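Long-range contacts in Tll1590 protein (Thermosynechococcus elongatus, PDB 6LDQ), which belongs by family to the glycosyltransferases of the GT-B clan and contains a glycosyl transferase 4-like domain with a Rossmann-like fold: residues 8-13 / 45-50; 50-55 / 79-84. All blocks are in the same frame, centred on the assembly; numbering follows the deposited sequence.

Contact 1 (8-13 / 45-50); sequences IALISV and WHVDMF
The carbonyl oxygen Leu10 O is approached by three groups of the neighbouring strand. Phe50 N donates a hydrogen bond to Leu10 O at 2.9 Å. Met49 CA adds a CA-H...O contact to Leu10 O at 3.2 Å, and the Phe50 ring turns its edge to the oxygen, which lies near the ring plane. One residue pair back, Asp48 O likewise takes Leu10 N (3.0 Å) together with the CA-H of Ala9. The outer bonds of the series, Ile8 N to His46 O, Asp48 N to Ile8 O and Ser12 N to Phe50 O, are straighter, each nearly linear at the hydrogen. Strands 8-11 and 47-50 run parallel, their axes 24° apart, as expected of neighbours in a Rossmann-like sheet; helix 32-42 lies between them in sequence, making a beta-alpha-beta unit. Ile8, Leu10, Val47 and Met49 share one face, packed against helices 32-42 and 200-216. There Ile8 puts CG1 between its own backbone N and carbonyl carbon (chi1 70°), which sets this atom beside His46 O and carries Ile8 CD1 on to Val47 CG2, 4.0 Å away. Its other branch, CG2, slants onto Trp45 CE3, and the indole in turn meets Tyr211 edge-to-face. Leu10 and Met49 lie side by side and point the same way, Leu10 CB against Met49 CG at 3.8 Å; beyond CG the methionine bends at chi3 and its end leaves strand 8-11. The other face carries Ala9, Ile11, Asp48 and Phe50. Ala9 CB touches Phe50 CE1 obliquely at 3.9 Å, and this ring also makes edge-to-face contacts with Phe97 and Tyr100 of helix 90-104. The buried carboxylate of Asp48 is satisfied away from strand 8-11, by a salt bridge from OD1 to Arg69 and a hydrogen bond between OD2 and Tyr106 OH.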
loop_
_atom_site.group_PDB
_atom_site.type_symbol
_atom_site.label_atom_id
_atom_site.label_comp_id
_atom_site.label_asym_id
_atom_site.label_seq_id
_atom_site.Cartn_x
_atom_site.Cartn_y
_atom_site.Cartn_z
ATOM N N ILE A 8 7.020 8.874 2.425
ATOM C CA ILE A 8 5.804 8.032 2.291
ATOM C C ILE A 8 6.241 6.607 1.960
ATOM O O ILE A 8 7.224 6.451 1.343
ATOM C CB ILE A 8 4.813 8.562 1.250
ATOM C CG1 ILE A 8 5.335 8.425 -0.169
ATOM C CG2 ILE A 8 4.295 9.943 1.558
ATOM C CD1 ILE A 8 4.326 8.822 -1.163
ATOM N N ALA A 9 5.483 5.644 2.432
ATOM C CA ALA A 9 5.745 4.239 2.193
ATOM C C ALA A 9 4.593 3.667 1.394
ATOM O O ALA A 9 3.425 3.864 1.756
ATOM C CB ALA A 9 5.923 3.467 3.505
ATOM N N LEU A 10 4.924 2.993 0.297
ATOM C CA LEU A 10 3.983 2.137 -0.412
ATOM C C LEU A 10 4.327 0.697 -0.049
ATOM O O LEU A 10 5.505 0.339 0.069
ATOM C CB LEU A 10 4.055 2.344 -1.931
ATOM C CG LEU A 10 3.312 3.522 -2.600
ATOM C CD1 LEU A 10 3.491 4.844 -1.891
ATOM C CD2 LEU A 10 3.685 3.629 -4.077
ATOM N N ILE A 11 3.304 -0.119 0.168
ATOM C CA ILE A 11 3.518 -1.502 0.574
ATOM C C ILE A 11 2.769 -2.419 -0.380
ATOM O O ILE A 11 1.564 -2.246 -0.587
ATOM C CB ILE A 11 3.054 -1.758 2.018
ATOM C CG1 ILE A 11 3.940 -1.008 3.003
ATOM C CG2 ILE A 11 3.107 -3.251 2.335
ATOM C CD1 ILE A 11 3.360 -0.965 4.380
ATOM N N SER A 12 3.493 -3.395 -0.950
ATOM C CA SER A 12 2.996 -4.456 -1.812
ATOM C C SER A 12 3.744 -5.737 -1.418
ATOM O O SER A 12 4.713 -6.144 -2.065
ATOM C CB SER A 12 3.189 -4.127 -3.286
ATOM O OG SER A 12 2.634 -5.130 -4.111
ATOM N N VAL A 13 3.275 -6.380 -0.343
ATOM C CA VAL A 13 3.832 -7.658 0.111
ATOM C C VAL A 13 4.165 -8.539 -1.082
ATOM O O VAL A 13 5.315 -8.963 -1.256
ATOM C CB VAL A 13 2.867 -8.385 1.056
ATOM C CG1 VAL A 13 3.529 -9.683 1.584
ATOM C CG2 VAL A 13 2.421 -7.474 2.195
ATOM N N TRP A 45 7.674 13.324 -4.629
ATOM C CA TRP A 45 7.463 12.588 -3.392
ATOM C C TRP A 45 8.707 11.786 -3.036
ATOM O O TRP A 45 9.406 11.260 -3.911
ATOM C CB TRP A 45 6.250 11.644 -3.505
ATOM C CG TRP A 45 4.924 12.370 -3.668
ATOM C CD1 TRP A 45 4.290 12.657 -4.835
ATOM C CD2 TRP A 45 4.109 12.919 -2.628
ATOM N NE1 TRP A 45 3.129 13.352 -4.591
ATOM C CE2 TRP A 45 2.992 13.522 -3.244
ATOM C CE3 TRP A 45 4.221 12.972 -1.237
ATOM C CZ2 TRP A 45 1.992 14.148 -2.521
ATOM C CZ3 TRP A 45 3.229 13.607 -0.518
ATOM C CH2 TRP A 45 2.123 14.180 -1.160
ATOM N N HIS A 46 8.979 11.688 -1.738
ATOM C CA HIS A 46 10.036 10.813 -1.235
ATOM C C HIS A 46 9.401 9.459 -0.918
ATOM O O HIS A 46 8.639 9.350 0.044
ATOM C CB HIS A 46 10.689 11.430 -0.002
ATOM C CG HIS A 46 11.194 12.825 -0.224
ATOM N ND1 HIS A 46 11.885 13.526 0.741
ATOM C CD2 HIS A 46 11.111 13.645 -1.299
ATOM C CE1 HIS A 46 12.205 14.720 0.269
ATOM N NE2 HIS A 46 11.751 14.816 -0.969
ATOM N N VAL A 47 9.700 8.437 -1.728
ATOM C CA VAL A 47 8.937 7.182 -1.752
ATOM C C VAL A 47 9.831 5.986 -1.425
ATOM O O VAL A 47 10.761 5.679 -2.181
ATOM C CB VAL A 47 8.280 6.935 -3.118
ATOM C CG1 VAL A 47 7.460 5.619 -3.068
ATOM C CG2 VAL A 47 7.461 8.137 -3.581
ATOM N N ASP A 48 9.469 5.248 -0.371
ATOM C CA ASP A 48 10.024 3.939 -0.044
ATOM C C ASP A 48 8.929 2.903 -0.309
ATOM O O ASP A 48 7.874 2.964 0.319
ATOM C CB ASP A 48 10.461 3.872 1.426
ATOM C CG ASP A 48 11.763 4.677 1.718
ATOM O OD1 ASP A 48 12.552 4.880 0.784
ATOM O OD2 ASP A 48 11.974 5.071 2.884
ATOM N N MET A 49 9.177 1.977 -1.235
ATOM C CA MET A 49 8.257 0.890 -1.553
ATOM C C MET A 49 8.788 -0.402 -0.940
ATOM O O MET A 49 9.976 -0.705 -1.080
ATOM C CB MET A 49 8.112 0.733 -3.071
ATOM C CG MET A 49 7.383 1.884 -3.773
ATOM S SD MET A 49 7.726 1.875 -5.545
ATOM C CE MET A 49 9.381 2.556 -5.482
ATOM N N PHE A 50 7.919 -1.152 -0.260
ATOM C CA PHE A 50 8.307 -2.378 0.434
ATOM C C PHE A 50 7.581 -3.571 -0.181
ATOM O O PHE A 50 6.354 -3.530 -0.381
ATOM C CB PHE A 50 7.997 -2.307 1.942
ATOM C CG PHE A 50 8.727 -1.201 2.675
ATOM C CD1 PHE A 50 8.299 0.130 2.592
ATOM C CD2 PHE A 50 9.845 -1.491 3.450
ATOM C CE1 PHE A 50 8.992 1.142 3.276
ATOM C CE2 PHE A 50 10.535 -0.482 4.130
ATOM C CZ PHE A 50 10.103 0.837 4.038
#

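Contact 2 (50-55 / 79-84); sequences FTRKTD and TYIPRE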
loop_
_atom_site.group_PDB
_atom_site.type_symbol
_atom_site.label_atom_id
_atom_site.label_comp_id
_atom_site.label_asym_id
_atom_site.label_seq_id
_atom_site.Cartn_x
_atom_site.Cartn_y
_atom_site.Cartn_z
ATOM N N PHE A 50 7.919 -1.152 -0.260
ATOM C CA PHE A 50 8.307 -2.378 0.434
ATOM C C PHE A 50 7.581 -3.571 -0.181
ATOM O O PHE A 50 6.354 -3.530 -0.381
ATOM C CB PHE A 50 7.997 -2.307 1.942
ATOM C CG PHE A 50 8.727 -1.201 2.675
ATOM C CD1 PHE A 50 8.299 0.130 2.592
ATOM C CD2 PHE A 50 9.845 -1.491 3.450
ATOM C CE1 PHE A 50 8.992 1.142 3.276
ATOM C CE2 PHE A 50 10.535 -0.482 4.130
ATOM C CZ PHE A 50 10.103 0.837 4.038
ATOM N N THR A 51 8.344 -4.613 -0.502
ATOM C CA THR A 51 7.811 -5.897 -0.915
ATOM C C THR A 51 8.625 -6.968 -0.197
ATOM O O THR A 51 9.618 -6.672 0.483
ATOM C CB THR A 51 7.833 -6.046 -2.457
ATOM O OG1 THR A 51 7.185 -7.277 -2.847
ATOM C CG2 THR A 51 9.264 -5.993 -3.019
ATOM N N ARG A 52 8.174 -8.218 -0.292
ATOM C CA ARG A 52 8.890 -9.298 0.357
ATOM C C ARG A 52 10.051 -9.771 -0.509
ATOM O O ARG A 52 10.028 -9.663 -1.741
ATOM C CB ARG A 52 7.951 -10.482 0.665
ATOM C CG ARG A 52 7.391 -11.185 -0.577
ATOM C CD ARG A 52 6.396 -12.309 -0.166
ATOM N NE ARG A 52 6.949 -13.063 0.948
ATOM C CZ ARG A 52 7.578 -14.225 0.806
ATOM N NH1 ARG A 52 7.673 -14.765 -0.399
ATOM N NH2 ARG A 52 8.102 -14.846 1.863
ATOM N N LYS A 53 11.080 -10.293 0.155
ATOM C CA LYS A 53 12.130 -11.023 -0.538
ATOM C C LYS A 53 11.615 -12.379 -0.987
ATOM O O LYS A 53 10.868 -13.042 -0.264
ATOM C CB LYS A 53 13.325 -11.236 0.377
ATOM C CG LYS A 53 14.263 -10.094 0.461
ATOM C CD LYS A 53 15.514 -10.543 1.176
ATOM C CE LYS A 53 16.574 -9.459 1.145
ATOM N NZ LYS A 53 17.683 -9.773 2.097
ATOM N N THR A 54 12.024 -12.791 -2.182
ATOM C CA THR A 54 11.636 -14.087 -2.722
ATOM C C THR A 54 12.847 -14.929 -3.110
ATOM O O THR A 54 12.687 -15.984 -3.736
ATOM C CB THR A 54 10.692 -13.904 -3.918
ATOM O OG1 THR A 54 11.368 -13.225 -4.980
ATOM C CG2 THR A 54 9.461 -13.083 -3.518
ATOM N N ASP A 55 14.060 -14.491 -2.747
ATOM C CA ASP A 55 15.279 -15.262 -2.972
ATOM C C ASP A 55 16.332 -14.805 -1.977
ATOM O O ASP A 55 16.435 -13.595 -1.721
ATOM C CB ASP A 55 15.791 -15.087 -4.407
ATOM C CG ASP A 55 16.953 -16.006 -4.726
ATOM O OD1 ASP A 55 18.058 -15.787 -4.183
ATOM O OD2 ASP A 55 16.760 -16.956 -5.515
ATOM N N THR A 79 11.538 -17.472 -1.010
ATOM C CA THR A 79 11.098 -18.145 -2.224
ATOM C C THR A 79 9.849 -17.429 -2.722
ATOM O O THR A 79 9.245 -16.633 -2.000
ATOM C CB THR A 79 10.828 -19.634 -1.962
ATOM O OG1 THR A 79 10.658 -20.326 -3.207
ATOM C CG2 THR A 79 9.576 -19.808 -1.103
ATOM N N TYR A 80 9.462 -17.721 -3.966
ATOM C CA TYR A 80 8.215 -17.179 -4.496
ATOM C C TYR A 80 7.021 -17.877 -3.859
ATOM O O TYR A 80 6.851 -19.096 -3.985
ATOM C CB TYR A 80 8.142 -17.314 -6.016
ATOM C CG TYR A 80 6.831 -16.768 -6.529
ATOM C CD1 TYR A 80 6.652 -15.401 -6.704
ATOM C CD2 TYR A 80 5.751 -17.613 -6.776
ATOM C CE1 TYR A 80 5.454 -14.891 -7.137
ATOM C CE2 TYR A 80 4.541 -17.111 -7.210
ATOM C CZ TYR A 80 4.399 -15.753 -7.392
ATOM O OH TYR A 80 3.199 -15.251 -7.825
ATOM N N ILE A 81 6.176 -17.097 -3.192
ATOM C CA ILE A 81 4.960 -17.589 -2.568
ATOM C C ILE A 81 3.778 -16.885 -3.236
ATOM O O ILE A 81 3.761 -15.657 -3.292
ATOM C CB ILE A 81 4.946 -17.347 -1.050
ATOM C CG1 ILE A 81 6.088 -18.136 -0.389
ATOM C CG2 ILE A 81 3.616 -17.745 -0.455
ATOM C CD1 ILE A 81 6.387 -17.707 1.026
ATOM N N PRO A 82 2.797 -17.613 -3.756
ATOM C CA PRO A 82 1.648 -16.950 -4.377
ATOM C C PRO A 82 0.758 -16.297 -3.330
ATOM O O PRO A 82 0.829 -16.599 -2.138
ATOM C CB PRO A 82 0.927 -18.090 -5.104
ATOM C CG PRO A 82 1.280 -19.312 -4.311
ATOM C CD PRO A 82 2.672 -19.082 -3.758
ATOM N N ARG A 83 -0.084 -15.375 -3.804
ATOM C CA ARG A 83 -0.894 -14.549 -2.905
ATOM C C ARG A 83 -1.766 -15.393 -1.982
ATOM O O ARG A 83 -1.954 -15.046 -0.810
ATOM C CB ARG A 83 -1.749 -13.570 -3.724
ATOM C CG ARG A 83 -2.747 -14.214 -4.688
ATOM C CD ARG A 83 -3.773 -13.201 -5.162
ATOM N NE ARG A 83 -4.611 -13.703 -6.254
ATOM C CZ ARG A 83 -5.889 -14.037 -6.108
ATOM N NH1 ARG A 83 -6.457 -13.915 -4.918
ATOM N NH2 ARG A 83 -6.596 -14.478 -7.147
ATOM N N GLU A 84 -2.282 -16.519 -2.480
ATOM C CA GLU A 84 -3.167 -17.376 -1.689
ATOM C C GLU A 84 -2.453 -18.106 -0.551
ATOM O O GLU A 84 -3.121 -18.781 0.245
ATOM C CB GLU A 84 -3.866 -18.382 -2.615
ATOM C CG GLU A 84 -2.914 -19.310 -3.347
ATOM C CD GLU A 84 -2.533 -18.834 -4.737
ATOM O OE1 GLU A 84 -2.049 -19.681 -5.520
ATOM O OE2 GLU A 84 -2.696 -17.632 -5.054
HETATM O O HOH W 1 5.981 -14.058 -2.961
#
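Arg52 and Ile81 cross at about a right angle where strand 47-52 of the Rossmann-like sheet runs out and the loop between strand 68-73 and helix 90-104 passes by. A bend at chi3 (-44°) turns the arginine's end, and its guanidinium lies against the methyl Ile81 CD1, which approaches obliquely, 3.4 Å from Arg52 NH2. The same group presents its edge to Thr79. Arg52 NH1 donates a 2.9 Å hydrogen bond to Thr79 O, lying almost on the line of the C=O bond although the N-H...O angle is only 138°, and the oxygen sits close to the guanidinium plane. A water extends this grip: its oxygen accepts from Arg52 NH1 at 3.2 Å and from Ile81 N at 3.1 Å. Since NH2 also bonds to the carbonyls of Ala75 and Pro77, several partners fix the rotation of the flat group, and the buried arginine gathers backbone oxygens from the loop ahead of Thr79 as well. Thr54 adds packing nearer the surface, where its backbone passes Thr79 with Thr54 O 3.1 Å from Thr79 CA. The side chain of Thr54 meets the carbonyl already held by Arg52, Thr54 CB lying 3.6 Å from Thr79 O.

Overall arrangement
From the N terminus, strand 8-11 comes first; the chain then passes residues 15-30, which are not modelled, and helix 32-42 before contact 1 closes that 31-residue excursion at strand 47-52. This strand runs straight on into contact 2, whose 23-residue loop holds strands 61-63 and 68-73 and returns at 79-84, on the way to helix 90-104. The two closures follow in series, neither nesting nor crossing, with Phe50 as their common residue and about 16 Å between their centres. Where they meet, Val13 O probably accepts a hydrogen bond from Arg52 N. Contact 1 joins strands within the sheet; contact 2 ties the end of strand 47-52 to a surface loop.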